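Local coordinates for ribosome-inactivating protein (Lychnis chalcedonica, PDB 2G5X) that belongs to the plant ribosome-inactivating proteins and is a single chain whose mixed beta sheet packs against a largely helical region, at residues S19-F24 with Y176-V181; P2-D7 with A11-F16; Q74-D77 with K82-A85; G97-I102 with E107-A112. All blocks are in the same frame, centred on the assembly; numbering follows the deposited sequence. Where two conformers were deposited one is given.

Contact 1 of 4, residues S19-F24 with Y176-V181; sequences SLREEF and YIEDQV
With CG anti to its carbonyl carbon (chi1 -73°) and the chain extended from CG to NE, Arg21 reaches out from helix 10-25 toward Glu178, whose own CG lies anti to the backbone N (chi1 165°) and whose chain is straight beyond it. Between 19-24 and 176-181 the nearest CA atoms, those of Arg21 and Glu178, are 12.0 Å apart. The side chains meet in an end-on salt bridge in which both terminal nitrogens of Arg21 converge on one oxygen: NH2 lies 2.8 Å from Glu178 OE1 and makes the straighter bond, while NH1 is 3.2 Å from the same OE1 at a more bent angle. OE1 sits in the guanidinium plane, yet both nitrogens approach it from above the carboxylate plane and from the same face, since the two flat groups are turned 52° against each other. Water 1 lies 2.6 Å from Glu178 OE2, probably donating to it, and accepts a weak bond from Arg21 NH1.

Further partners hold each group. Arg21 NE and NH2 also donate to the carbonyls of Ala172 and Ala171, and Asp18 pairs with NH1; Lys175 forms a second salt bridge to Glu178 OE1, and OE2 is hydrogen-bonded to Ser14 OG. This is a buried, networked ion pair between helices, linking the N-terminal helix 10-25 to helix 175-184 in the helical part of the ribosome-inactivating protein fold.

Contact 2 of 4, residues P2-D7 with A11-F16; sequences PSWTVD and AKYSSF
Trp4 on strand 3-5 lies against Tyr13 and Phe16 of helix 10-25, an aromatic cluster within the beta-alpha-beta unit that continues into strand 45-51. Strand 3-5 and the helical segment 11-16 run nearly antiparallel, with their axes 8.2 Å apart. Tyr13 presents its edge to one face of the indole, in an edge-to-face pair with the six-membered ring: the planes are inclined at 52° and CD1 of Tyr13 comes to 3.6 Å from Trp4 CZ2. The CA of Tyr13 stands over the five-membered ring in a CH-pi contact. The opposite face is covered by the CA of Val6, the residue just past the end of the strand, so the indole is held between it and the helix.

Phe16 is oriented differently. Its plane is only 18° from that of the five-membered ring, but the two are slid so far apart that they barely overlap; instead the ring receives Trp4 CB over its face, 3.7 Å from the centroid. Phe16, CG anti to its backbone N, also reaches Pro2, its CE1 4.0 Å from Pro2 CB. Around the cluster, Met167 of helix 154-173 touches Trp4 and accepts at its carbonyl the hydroxyl of Tyr13. Beside the cluster, water 2 donates to Lys12 O at 2.8 Å and, weakly, to Ser3 O at 3.4 Å.

Contact 3 of 4, residues Q74-D77 with K82-A85; sequences QDRD and KLRA
Asp75 and Arg84 face each other across two antiparallel strands and form a side-on, two-pronged salt bridge. Arg84 NE donates to Asp75 OD1 at 2.8 Å and Arg84 NH2 to Asp75 OD2 at 2.9 Å, both nearly straight and both on the syn side of their oxygen. The donors lie out of the carboxylate plane because the two flat groups are inclined at 32°. Each side chain starts with CG between the backbone N and the carbonyl carbon (chi1 70° for Asp75, 63° for Arg84), and this turns both groups toward each other over the same face of the sheet, where they cross obliquely. The CA of Asp77 and the carbonyl oxygen of Arg76 lie over one face of the Arg84 guanidinium.

On the other face of the sheet, Leu83 carries the contact. Its CD2 stands over the centre of the Arg76 guanidinium, whose NH1 is hydrogen-bonded to the carbonyl of Asn81; it lies 3.6 Å from CZ of Arg76 and touches Gln74 NE2 at 3.9 Å.

The backbone fixes the register. Asp75 and Arg84 form a hydrogen-bonded pair, with Arg84 N to Asp75 O at 2.9 Å and the reverse bond, Asp75 N to Arg84 O, longer at 3.3 Å; Asp77 N donates to Lys82 O at 2.9 Å.

In a second shell, Asn86 ND2 donates to Asp75 OD1 and Gly149 N to OD2, while Arg84 NH2 also reaches the carbonyl of Lys150. This is the loop end of a beta hairpin, strands 69-76 and 83-87, in the mixed sheet of the ribosome-inactivating protein fold.

Contact 4 of 4, residues G97-I102 with E107-A112; sequences GKYKSI and EVLAPA
Tyr99 touches Leu109 from its first side-chain atom onward: CB lies 4.0 Å from CD1 of Leu109. From there chi1 of 81° sets CG between the backbone N and the carbonyl carbon, turning the ring across the short strand 108-109. One face of the ring receives Leu109 CB, which stands 4.2 Å from the centroid and 13° off the normal, a CH-pi contact displaced from the ring centre; CD2 is the ring atom closest to this carbon. The opposite face is covered by CB of Lys100, the next residue in the helix, so the ring is packed between an aliphatic group of the strand and one of its own helix. Farther out, CE1 passes 4.1 Å from the carbonyl carbon of Val108. At the tip, OH is 4.3 Å from Glu107 O, a loose approach.

The short helix 99-102 begins just after Lys98, whose carbonyl oxygen accepts from Ser101 N. The Tyr99 side chain also touches Phe87 of strand 83-87, the neighbour of strand 108-109 in the sheet, while Leu109 reaches Tyr92 of helix 92-95. Helix 99-102 thus packs against one of the two edge strands of the sheet, 108-109, at the protein surface.

Overall arrangement
The four contacts fall into two pairs. Contacts 1 and 2, with centres 10 Å apart, share helix 10-25 and meet where Ser14 OG lies 2.8 Å from Glu178 OE2, a probable hydrogen bond. Contacts 3 and 4, 9 Å apart at their centres, are joined by neighbouring strands 83-87 and 108-109: Leu83 N is 2.8 Å from Glu107 OE1 and Ala85 N 2.9 Å from Val108 O. Contact 1 lies on the opposite side of the chain's centre from contacts 3 and 4, about 26 and 28 Å from them between centres. The mixed sheet connects the pairs, with strand 3-5 of contact 2 at one margin and strand 108-109 of contact 4 at the other.

Contact 1 of 4, residues S19-F24 with Y176-V181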
loop_
_atom_site.group_PDB
_atom_site.type_symbol
_atom_site.label_atom_id
_atom_site.label_comp_id
_atom_site.label_asym_id
_atom_site.label_seq_id
_atom_site.Cartn_x
_atom_site.Cartn_y
_atom_site.Cartn_z
ATOM N N SER A 19 -8.227 -10.091 0.405
ATOM C CA SER A 19 -7.863 -10.506 -0.951
ATOM C C SER A 19 -6.400 -10.176 -1.211
ATOM O O SER A 19 -5.657 -10.982 -1.767
ATOM C CB SER A 19 -8.734 -9.799 -1.994
ATOM O OG SER A 19 -8.213 -9.976 -3.298
ATOM N N LEU A 20 -5.990 -8.981 -0.801
ATOM C CA LEU A 20 -4.610 -8.547 -0.985
ATOM C C LEU A 20 -3.640 -9.424 -0.186
ATOM O O LEU A 20 -2.600 -9.836 -0.701
ATOM C CB LEU A 20 -4.462 -7.080 -0.562
ATOM C CG LEU A 20 -3.052 -6.483 -0.643
ATOM C CD1 LEU A 20 -2.490 -6.656 -2.049
ATOM C CD2 LEU A 20 -3.104 -5.007 -0.259
ATOM N N ARG A 21 -3.979 -9.704 1.069
ATOM C CA ARG A 21 -3.132 -10.533 1.919
ATOM C C ARG A 21 -2.892 -11.901 1.291
ATOM O O ARG A 21 -1.767 -12.401 1.283
ATOM C CB ARG A 21 -3.770 -10.704 3.302
ATOM C CG ARG A 21 -3.702 -9.458 4.178
ATOM C CD ARG A 21 -4.797 -9.467 5.237
ATOM N NE ARG A 21 -4.729 -8.298 6.107
ATOM C CZ ARG A 21 -5.750 -7.836 6.824
ATOM N NH1 ARG A 21 -6.930 -8.445 6.779
ATOM N NH2 ARG A 21 -5.594 -6.758 7.578
ATOM N N GLU A 22 -3.957 -12.501 0.769
ATOM C CA GLU A 22 -3.862 -13.816 0.142
ATOM C C GLU A 22 -2.932 -13.797 -1.068
ATOM O O GLU A 22 -2.190 -14.753 -1.299
ATOM C CB GLU A 22 -5.250 -14.302 -0.291
ATOM C CG GLU A 22 -6.204 -14.597 0.855
ATOM C CD GLU A 22 -5.890 -15.902 1.572
ATOM O OE1 GLU A 22 -6.518 -16.171 2.614
ATOM O OE2 GLU A 22 -5.022 -16.664 1.091
ATOM N N GLU A 23 -2.967 -12.715 -1.842
ATOM C CA GLU A 23 -2.107 -12.624 -3.019
ATOM C C GLU A 23 -0.627 -12.609 -2.636
ATOM O O GLU A 23 0.199 -13.233 -3.305
ATOM C CB GLU A 23 -2.459 -11.384 -3.846
ATOM C CG GLU A 23 -3.783 -11.504 -4.582
ATOM C CD GLU A 23 -3.867 -12.776 -5.411
ATOM O OE1 GLU A 23 -4.613 -13.702 -5.024
ATOM O OE2 GLU A 23 -3.175 -12.852 -6.446
ATOM N N PHE A 24 -0.287 -11.901 -1.564
ATOM C CA PHE A 24 1.101 -11.854 -1.111
ATOM C C PHE A 24 1.566 -13.232 -0.638
ATOM O O PHE A 24 2.733 -13.585 -0.788
ATOM C CB PHE A 24 1.271 -10.858 0.043
ATOM C CG PHE A 24 1.299 -9.416 -0.385
ATOM C CD1 PHE A 24 0.332 -8.524 0.068
ATOM C CD2 PHE A 24 2.315 -8.940 -1.213
ATOM C CE1 PHE A 24 0.375 -7.176 -0.295
ATOM C CE2 PHE A 24 2.367 -7.598 -1.581
ATOM C CZ PHE A 24 1.396 -6.714 -1.120
ATOM N N TYR A 176 -4.534 -4.619 13.641
ATOM C CA TYR A 176 -4.783 -3.488 14.533
ATOM C C TYR A 176 -4.974 -2.196 13.735
ATOM O O TYR A 176 -5.825 -1.374 14.065
ATOM C CB TYR A 176 -3.607 -3.312 15.501
ATOM C CG TYR A 176 -3.830 -2.265 16.578
ATOM C CD1 TYR A 176 -4.447 -2.597 17.784
ATOM C CD2 TYR A 176 -3.432 -0.942 16.385
ATOM C CE1 TYR A 176 -4.660 -1.636 18.778
ATOM C CE2 TYR A 176 -3.643 0.026 17.369
ATOM C CZ TYR A 176 -4.256 -0.328 18.562
ATOM O OH TYR A 176 -4.462 0.622 19.540
ATOM N N ILE A 177 -4.177 -2.023 12.685
ATOM C CA ILE A 177 -4.260 -0.826 11.858
ATOM C C ILE A 177 -5.501 -0.867 10.970
ATOM O O ILE A 177 -6.144 0.154 10.749
ATOM C CB ILE A 177 -2.974 -0.652 11.025
ATOM C CG1 ILE A 177 -1.792 -0.453 11.985
ATOM C CG2 ILE A 177 -3.108 0.532 10.076
ATOM C CD1 ILE A 177 -0.445 -0.284 11.316
ATOM N N GLU A 178 -5.846 -2.051 10.473
ATOM C CA GLU A 178 -7.048 -2.191 9.665
ATOM C C GLU A 178 -8.208 -1.725 10.544
ATOM O O GLU A 178 -9.068 -0.959 10.107
ATOM C CB GLU A 178 -7.267 -3.659 9.266
ATOM C CG GLU A 178 -8.675 -3.940 8.750
ATOM C CD GLU A 178 -8.932 -5.410 8.458
ATOM O OE1 GLU A 178 -8.080 -6.260 8.788
ATOM O OE2 GLU A 178 -10.002 -5.717 7.899
ATOM N N ASP A 179 -8.212 -2.180 11.796
ATOM C CA ASP A 179 -9.270 -1.825 12.733
ATOM C C ASP A 179 -9.344 -0.317 12.970
ATOM O O ASP A 179 -10.432 0.243 13.102
ATOM C CB ASP A 179 -9.066 -2.553 14.064
ATOM C CG ASP A 179 -9.762 -3.897 14.099
ATOM O OD1 ASP A 179 -9.639 -4.611 15.121
ATOM O OD2 ASP A 179 -10.422 -4.245 13.101
ATOM N N GLN A 180 -8.193 0.345 13.021
ATOM C CA GLN A 180 -8.188 1.790 13.219
ATOM C C GLN A 180 -8.827 2.493 12.017
ATOM O O GLN A 180 -9.583 3.451 12.180
ATOM C CB GLN A 180 -6.759 2.300 13.433
ATOM C CG GLN A 180 -6.131 1.833 14.744
ATOM C CD GLN A 180 -6.859 2.375 15.964
ATOM O OE1 GLN A 180 -7.241 1.622 16.863
ATOM N NE2 GLN A 180 -7.051 3.686 16.001
ATOM N N VAL A 181 -8.537 2.015 10.810
ATOM C CA VAL A 181 -9.109 2.623 9.611
ATOM C C VAL A 181 -10.623 2.407 9.561
ATOM O O VAL A 181 -11.381 3.318 9.224
ATOM C CB VAL A 181 -8.460 2.049 8.327
ATOM C CG1 VAL A 181 -9.134 2.636 7.087
ATOM C CG2 VAL A 181 -6.978 2.372 8.319
HETATM O O HOH W 1 -10.017 -8.152 6.972
#

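Contact 2 of 4, residues P2-D7 with A11-F16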
loop_
_atom_site.group_PDB
_atom_site.type_symbol
_atom_site.label_atom_id
_atom_site.label_comp_id
_atom_site.label_asym_id
_atom_site.label_seq_id
_atom_site.Cartn_x
_atom_site.Cartn_y
_atom_site.Cartn_z
ATOM N N PRO A 2 -7.027 -7.631 -6.707
ATOM C CA PRO A 2 -7.631 -6.949 -5.561
ATOM C C PRO A 2 -8.067 -5.554 -5.996
ATOM O O PRO A 2 -7.302 -4.834 -6.640
ATOM C CB PRO A 2 -6.493 -6.912 -4.547
ATOM C CG PRO A 2 -5.734 -8.171 -4.857
ATOM C CD PRO A 2 -5.689 -8.145 -6.367
ATOM N N SER A 3 -9.295 -5.179 -5.657
ATOM C CA SER A 3 -9.809 -3.869 -6.037
ATOM C C SER A 3 -10.657 -3.270 -4.929
ATOM O O SER A 3 -11.398 -3.980 -4.244
ATOM C CB SER A 3 -10.647 -3.986 -7.314
ATOM O OG SER A 3 -11.136 -2.723 -7.733
ATOM N N TRP A 4 -10.538 -1.959 -4.747
ATOM C CA TRP A 4 -11.323 -1.270 -3.734
ATOM C C TRP A 4 -11.842 0.057 -4.258
ATOM O O TRP A 4 -11.069 0.904 -4.713
ATOM C CB TRP A 4 -10.499 -1.017 -2.462
ATOM C CG TRP A 4 -11.298 -0.348 -1.353
ATOM C CD1 TRP A 4 -12.582 -0.642 -0.976
ATOM C CD2 TRP A 4 -10.864 0.714 -0.489
ATOM N NE1 TRP A 4 -12.974 0.172 0.062
ATOM C CE2 TRP A 4 -11.941 1.012 0.381
ATOM C CE3 TRP A 4 -9.673 1.440 -0.364
ATOM C CZ2 TRP A 4 -11.860 2.010 1.362
ATOM C CZ3 TRP A 4 -9.592 2.435 0.615
ATOM C CH2 TRP A 4 -10.681 2.709 1.463
ATOM N N THR A 5 -13.160 0.220 -4.227
ATOM C CA THR A 5 -13.759 1.475 -4.637
ATOM C C THR A 5 -13.664 2.283 -3.346
ATOM O O THR A 5 -14.317 1.969 -2.348
ATOM C CB THR A 5 -15.226 1.286 -5.072
ATOM O OG1 THR A 5 -15.260 0.508 -6.274
ATOM C CG2 THR A 5 -15.891 2.632 -5.334
ATOM N N VAL A 6 -12.814 3.303 -3.365
ATOM C CA VAL A 6 -12.578 4.136 -2.194
ATOM C C VAL A 6 -13.870 4.795 -1.723
ATOM O O VAL A 6 -14.263 5.853 -2.220
ATOM C CB VAL A 6 -11.510 5.200 -2.508
ATOM C CG1 VAL A 6 -11.175 5.989 -1.260
ATOM C CG2 VAL A 6 -10.252 4.519 -3.061
ATOM N N ASP A 7 -14.512 4.154 -0.751
ATOM C CA ASP A 7 -15.787 4.613 -0.211
ATOM C C ASP A 7 -15.906 4.223 1.269
ATOM O O ASP A 7 -15.068 3.493 1.797
ATOM C CB ASP A 7 -16.919 3.981 -1.028
ATOM C CG ASP A 7 -18.196 4.792 -0.995
ATOM O OD1 ASP A 7 -19.163 4.380 -1.674
ATOM O OD2 ASP A 7 -18.238 5.831 -0.302
ATOM N N ALA A 11 -17.018 -3.018 5.112
ATOM C CA ALA A 11 -17.046 -4.436 4.775
ATOM C C ALA A 11 -16.235 -4.671 3.503
ATOM O O ALA A 11 -15.441 -5.611 3.438
ATOM C CB ALA A 11 -18.488 -4.912 4.584
ATOM N N LYS A 12 -16.428 -3.812 2.503
ATOM C CA LYS A 12 -15.702 -3.931 1.241
ATOM C C LYS A 12 -14.212 -3.664 1.444
ATOM O O LYS A 12 -13.366 -4.256 0.775
ATOM C CB LYS A 12 -16.270 -2.957 0.201
ATOM C CG LYS A 12 -17.658 -3.332 -0.313
ATOM C CD LYS A 12 -17.632 -4.685 -1.011
ATOM C CE LYS A 12 -18.993 -5.060 -1.581
ATOM N NZ LYS A 12 -19.451 -4.087 -2.610
ATOM N N TYR A 13 -13.897 -2.767 2.372
ATOM C CA TYR A 13 -12.506 -2.448 2.671
ATOM C C TYR A 13 -11.823 -3.682 3.271
ATOM O O TYR A 13 -10.726 -4.053 2.852
ATOM C CB TYR A 13 -12.441 -1.279 3.660
ATOM C CG TYR A 13 -11.051 -0.953 4.171
ATOM C CD1 TYR A 13 -10.057 -0.471 3.314
ATOM C CD2 TYR A 13 -10.737 -1.103 5.521
ATOM C CE1 TYR A 13 -8.782 -0.145 3.796
ATOM C CE2 TYR A 13 -9.471 -0.781 6.013
ATOM C CZ TYR A 13 -8.501 -0.302 5.147
ATOM O OH TYR A 13 -7.258 0.020 5.643
ATOM N N SER A 14 -12.476 -4.313 4.246
ATOM C CA SER A 14 -11.916 -5.500 4.892
ATOM C C SER A 14 -11.778 -6.683 3.938
ATOM O O SER A 14 -10.808 -7.434 4.019
ATOM C CB SER A 14 -12.767 -5.913 6.101
ATOM O OG SER A 14 -12.605 -5.005 7.180
ATOM N N SER A 15 -12.745 -6.859 3.042
ATOM C CA SER A 15 -12.673 -7.965 2.089
ATOM C C SER A 15 -11.522 -7.714 1.119
ATOM O O SER A 15 -10.811 -8.640 0.721
ATOM C CB SER A 15 -13.993 -8.108 1.326
ATOM O OG SER A 15 -15.091 -8.208 2.212
ATOM N N PHE A 16 -11.345 -6.451 0.748
ATOM C CA PHE A 16 -10.271 -6.044 -0.147
ATOM C C PHE A 16 -8.926 -6.410 0.486
ATOM O O PHE A 16 -8.060 -6.991 -0.168
ATOM C CB PHE A 16 -10.359 -4.530 -0.391
ATOM C CG PHE A 16 -9.072 -3.903 -0.837
ATOM C CD1 PHE A 16 -8.525 -4.196 -2.085
ATOM C CD2 PHE A 16 -8.407 -3.011 -0.006
ATOM C CE1 PHE A 16 -7.329 -3.605 -2.498
ATOM C CE2 PHE A 16 -7.212 -2.415 -0.407
ATOM C CZ PHE A 16 -6.672 -2.710 -1.654
HETATM O O HOH W 2 -13.861 -4.676 -1.959
#

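Contact 3 of 4, residues Q74-D77 with K82-A85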
loop_
_atom_site.group_PDB
_atom_site.type_symbol
_atom_site.label_atom_id
_atom_site.label_comp_id
_atom_site.label_asym_id
_atom_site.label_seq_id
_atom_site.Cartn_x
_atom_site.Cartn_y
_atom_site.Cartn_z
ATOM N N GLN A 74 -0.143 3.060 -12.101
ATOM C CA GLN A 74 -0.580 3.261 -13.480
ATOM C C GLN A 74 -1.876 4.072 -13.554
ATOM O O GLN A 74 -2.828 3.790 -12.830
ATOM C CB GLN A 74 -0.793 1.893 -14.147
ATOM C CG GLN A 74 -1.618 1.911 -15.427
ATOM C CD GLN A 74 -2.013 0.509 -15.863
ATOM O OE1 GLN A 74 -1.229 -0.207 -16.487
ATOM N NE2 GLN A 74 -3.228 0.105 -15.515
ATOM N N ASP A 75 -1.901 5.091 -14.414
ATOM C CA ASP A 75 -3.105 5.904 -14.613
ATOM C C ASP A 75 -3.255 6.147 -16.119
ATOM O O ASP A 75 -2.730 5.365 -16.912
ATOM C CB ASP A 75 -3.031 7.220 -13.808
ATOM C CG ASP A 75 -2.007 8.202 -14.343
ATOM O OD1 ASP A 75 -0.969 7.769 -14.874
ATOM O OD2 ASP A 75 -2.237 9.423 -14.202
ATOM N N ARG A 76 -3.973 7.194 -16.530
ATOM C CA ARG A 76 -4.143 7.458 -17.964
ATOM C C ARG A 76 -3.591 8.804 -18.419
ATOM O O ARG A 76 -3.790 9.818 -17.758
ATOM C CB ARG A 76 -5.620 7.362 -18.362
ATOM C CG ARG A 76 -6.136 5.935 -18.480
ATOM C CD ARG A 76 -7.565 5.880 -19.006
ATOM N NE ARG A 76 -8.052 4.502 -19.078
ATOM C CZ ARG A 76 -7.825 3.668 -20.089
ATOM N NH1 ARG A 76 -7.120 4.058 -21.142
ATOM N NH2 ARG A 76 -8.290 2.427 -20.033
ATOM N N ASP A 77 -2.901 8.796 -19.559
ATOM C CA ASP A 77 -2.312 10.002 -20.147
ATOM C C ASP A 77 -3.441 10.862 -20.728
ATOM O O ASP A 77 -4.278 10.366 -21.473
ATOM C CB ASP A 77 -1.319 9.591 -21.244
ATOM C CG ASP A 77 -0.462 10.743 -21.736
ATOM O OD1 ASP A 77 0.743 10.513 -21.976
ATOM O OD2 ASP A 77 -0.982 11.867 -21.889
ATOM N N LYS A 82 -4.058 6.911 -23.097
ATOM C CA LYS A 82 -3.487 5.575 -22.951
ATOM C C LYS A 82 -3.066 5.293 -21.512
ATOM O O LYS A 82 -2.717 6.208 -20.775
ATOM C CB LYS A 82 -2.269 5.415 -23.863
ATOM C CG LYS A 82 -2.603 5.424 -25.344
ATOM C CD LYS A 82 -1.377 5.170 -26.198
ATOM C CE LYS A 82 -1.761 5.059 -27.667
ATOM N NZ LYS A 82 -0.599 4.699 -28.524
ATOM N N LEU A 83 -3.104 4.022 -21.118
ATOM C CA LEU A 83 -2.688 3.632 -19.772
ATOM C C LEU A 83 -1.167 3.778 -19.707
ATOM O O LEU A 83 -0.455 3.208 -20.533
ATOM C CB LEU A 83 -3.088 2.180 -19.494
ATOM C CG LEU A 83 -4.589 1.932 -19.319
ATOM C CD1 LEU A 83 -4.876 0.441 -19.337
ATOM C CD2 LEU A 83 -5.051 2.551 -18.005
ATOM N N ARG A 84 -0.675 4.542 -18.734
ATOM C CA ARG A 84 0.767 4.770 -18.594
ATOM C C ARG A 84 1.332 4.254 -17.269
ATOM O O ARG A 84 0.728 4.434 -16.210
ATOM C CB ARG A 84 1.081 6.269 -18.734
ATOM C CG ARG A 84 0.455 7.144 -17.653
ATOM C CD ARG A 84 0.729 8.634 -17.860
ATOM N NE ARG A 84 0.033 9.421 -16.844
ATOM C CZ ARG A 84 -0.121 10.741 -16.874
ATOM N NH1 ARG A 84 0.377 11.454 -17.878
ATOM N NH2 ARG A 84 -0.792 11.348 -15.902
ATOM N N ALA A 85 2.500 3.619 -17.342
ATOM C CA ALA A 85 3.166 3.070 -16.160
ATOM C C ALA A 85 4.140 4.084 -15.568
ATOM O O ALA A 85 5.048 4.549 -16.255
ATOM C CB ALA A 85 3.914 1.789 -16.529
#

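Contact 4 of 4, residues G97-I102 with E107-A112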
loop_
_atom_site.group_PDB
_atom_site.type_symbol
_atom_site.label_atom_id
_atom_site.label_comp_id
_atom_site.label_asym_id
_atom_site.label_seq_id
_atom_site.Cartn_x
_atom_site.Cartn_y
_atom_site.Cartn_z
ATOM N N GLY A 97 12.270 -1.218 -17.879
ATOM C CA GLY A 97 12.377 -2.131 -19.004
ATOM C C GLY A 97 11.326 -3.227 -19.020
ATOM O O GLY A 97 10.926 -3.694 -20.087
ATOM N N LYS A 98 10.875 -3.638 -17.840
ATOM C CA LYS A 98 9.871 -4.691 -17.728
ATOM C C LYS A 98 8.514 -4.146 -17.285
ATOM O O LYS A 98 7.736 -4.852 -16.644
ATOM C CB LYS A 98 10.351 -5.759 -16.735
ATOM C CG LYS A 98 10.741 -5.208 -15.370
ATOM C CD LYS A 98 11.240 -6.301 -14.429
ATOM C CE LYS A 98 10.118 -7.237 -14.001
ATOM N NZ LYS A 98 10.586 -8.261 -13.020
ATOM N N TYR A 99 8.225 -2.898 -17.647
ATOM C CA TYR A 99 6.970 -2.260 -17.259
ATOM C C TYR A 99 5.737 -3.069 -17.657
ATOM O O TYR A 99 4.745 -3.105 -16.926
ATOM C CB TYR A 99 6.890 -0.845 -17.858
ATOM C CG TYR A 99 6.455 -0.789 -19.308
ATOM C CD1 TYR A 99 5.107 -0.642 -19.651
ATOM C CD2 TYR A 99 7.384 -0.907 -20.339
ATOM C CE1 TYR A 99 4.699 -0.615 -20.984
ATOM C CE2 TYR A 99 6.989 -0.884 -21.673
ATOM C CZ TYR A 99 5.648 -0.738 -21.988
ATOM O OH TYR A 99 5.258 -0.724 -23.308
ATOM N N LYS A 100 5.811 -3.731 -18.806
ATOM C CA LYS A 100 4.697 -4.526 -19.312
ATOM C C LYS A 100 4.501 -5.827 -18.535
ATOM O O LYS A 100 3.396 -6.373 -18.499
ATOM C CB LYS A 100 4.918 -4.830 -20.798
ATOM C CG LYS A 100 3.700 -5.372 -21.524
ATOM C CD LYS A 100 2.570 -4.355 -21.555
ATOM C CE LYS A 100 1.426 -4.827 -22.440
ATOM N NZ LYS A 100 0.283 -3.876 -22.428
ATOM N N SER A 101 5.574 -6.322 -17.925
ATOM C CA SER A 101 5.513 -7.556 -17.141
ATOM C C SER A 101 4.957 -7.273 -15.753
ATOM O O SER A 101 4.472 -8.173 -15.070
ATOM C CB SER A 101 6.907 -8.173 -17.008
ATOM O OG SER A 101 7.629 -7.577 -15.949
ATOM N N ILE A 102 5.039 -6.013 -15.341
ATOM C CA ILE A 102 4.546 -5.588 -14.037
ATOM C C ILE A 102 3.120 -5.063 -14.185
ATOM O O ILE A 102 2.197 -5.559 -13.540
ATOM C CB ILE A 102 5.449 -4.491 -13.449
ATOM C CG1 ILE A 102 6.853 -5.061 -13.222
ATOM C CG2 ILE A 102 4.848 -3.953 -12.157
ATOM C CD1 ILE A 102 7.882 -4.037 -12.801
ATOM N N GLU A 107 0.007 0.648 -21.681
ATOM C CA GLU A 107 0.162 0.916 -23.107
ATOM C C GLU A 107 1.425 1.722 -23.398
ATOM O O GLU A 107 1.960 1.680 -24.510
ATOM C CB GLU A 107 -1.066 1.665 -23.636
ATOM C CG GLU A 107 -2.329 0.813 -23.661
ATOM C CD GLU A 107 -3.570 1.598 -24.046
ATOM O OE1 GLU A 107 -4.062 2.386 -23.212
ATOM O OE2 GLU A 107 -4.050 1.429 -25.187
ATOM N N VAL A 108 1.893 2.466 -22.402
ATOM C CA VAL A 108 3.104 3.263 -22.553
ATOM C C VAL A 108 3.853 3.420 -21.233
ATOM O O VAL A 108 3.258 3.374 -20.155
ATOM C CB VAL A 108 2.800 4.688 -23.101
ATOM C CG1 VAL A 108 2.171 4.599 -24.489
ATOM C CG2 VAL A 108 1.888 5.438 -22.143
ATOM N N LEU A 109 5.168 3.583 -21.332
ATOM C CA LEU A 109 6.017 3.801 -20.166
ATOM C C LEU A 109 6.160 5.317 -20.050
ATOM O O LEU A 109 6.618 5.970 -20.989
ATOM C CB LEU A 109 7.405 3.183 -20.380
ATOM C CG LEU A 109 8.475 3.577 -19.349
ATOM C CD1 LEU A 109 8.175 2.920 -18.004
ATOM C CD2 LEU A 109 9.851 3.159 -19.850
ATOM N N ALA A 110 5.748 5.878 -18.919
ATOM C CA ALA A 110 5.855 7.321 -18.718
ATOM C C ALA A 110 7.203 7.625 -18.080
ATOM O O ALA A 110 7.918 6.715 -17.655
ATOM C CB ALA A 110 4.724 7.814 -17.817
ATOM N N PRO A 111 7.583 8.911 -18.025
ATOM C CA PRO A 111 8.865 9.280 -17.419
ATOM C C PRO A 111 8.849 8.918 -15.935
ATOM O O PRO A 111 7.785 8.694 -15.358
ATOM C CB PRO A 111 8.928 10.792 -17.634
ATOM C CG PRO A 111 8.123 10.998 -18.881
ATOM C CD PRO A 111 6.945 10.077 -18.663
ATOM N N ALA A 112 10.024 8.860 -15.316
ATOM C CA ALA A 112 10.106 8.535 -13.896
ATOM C C ALA A 112 9.334 9.565 -13.076
ATOM O O ALA A 112 9.277 10.742 -13.438
ATOM C CB ALA A 112 11.564 8.505 -13.447
#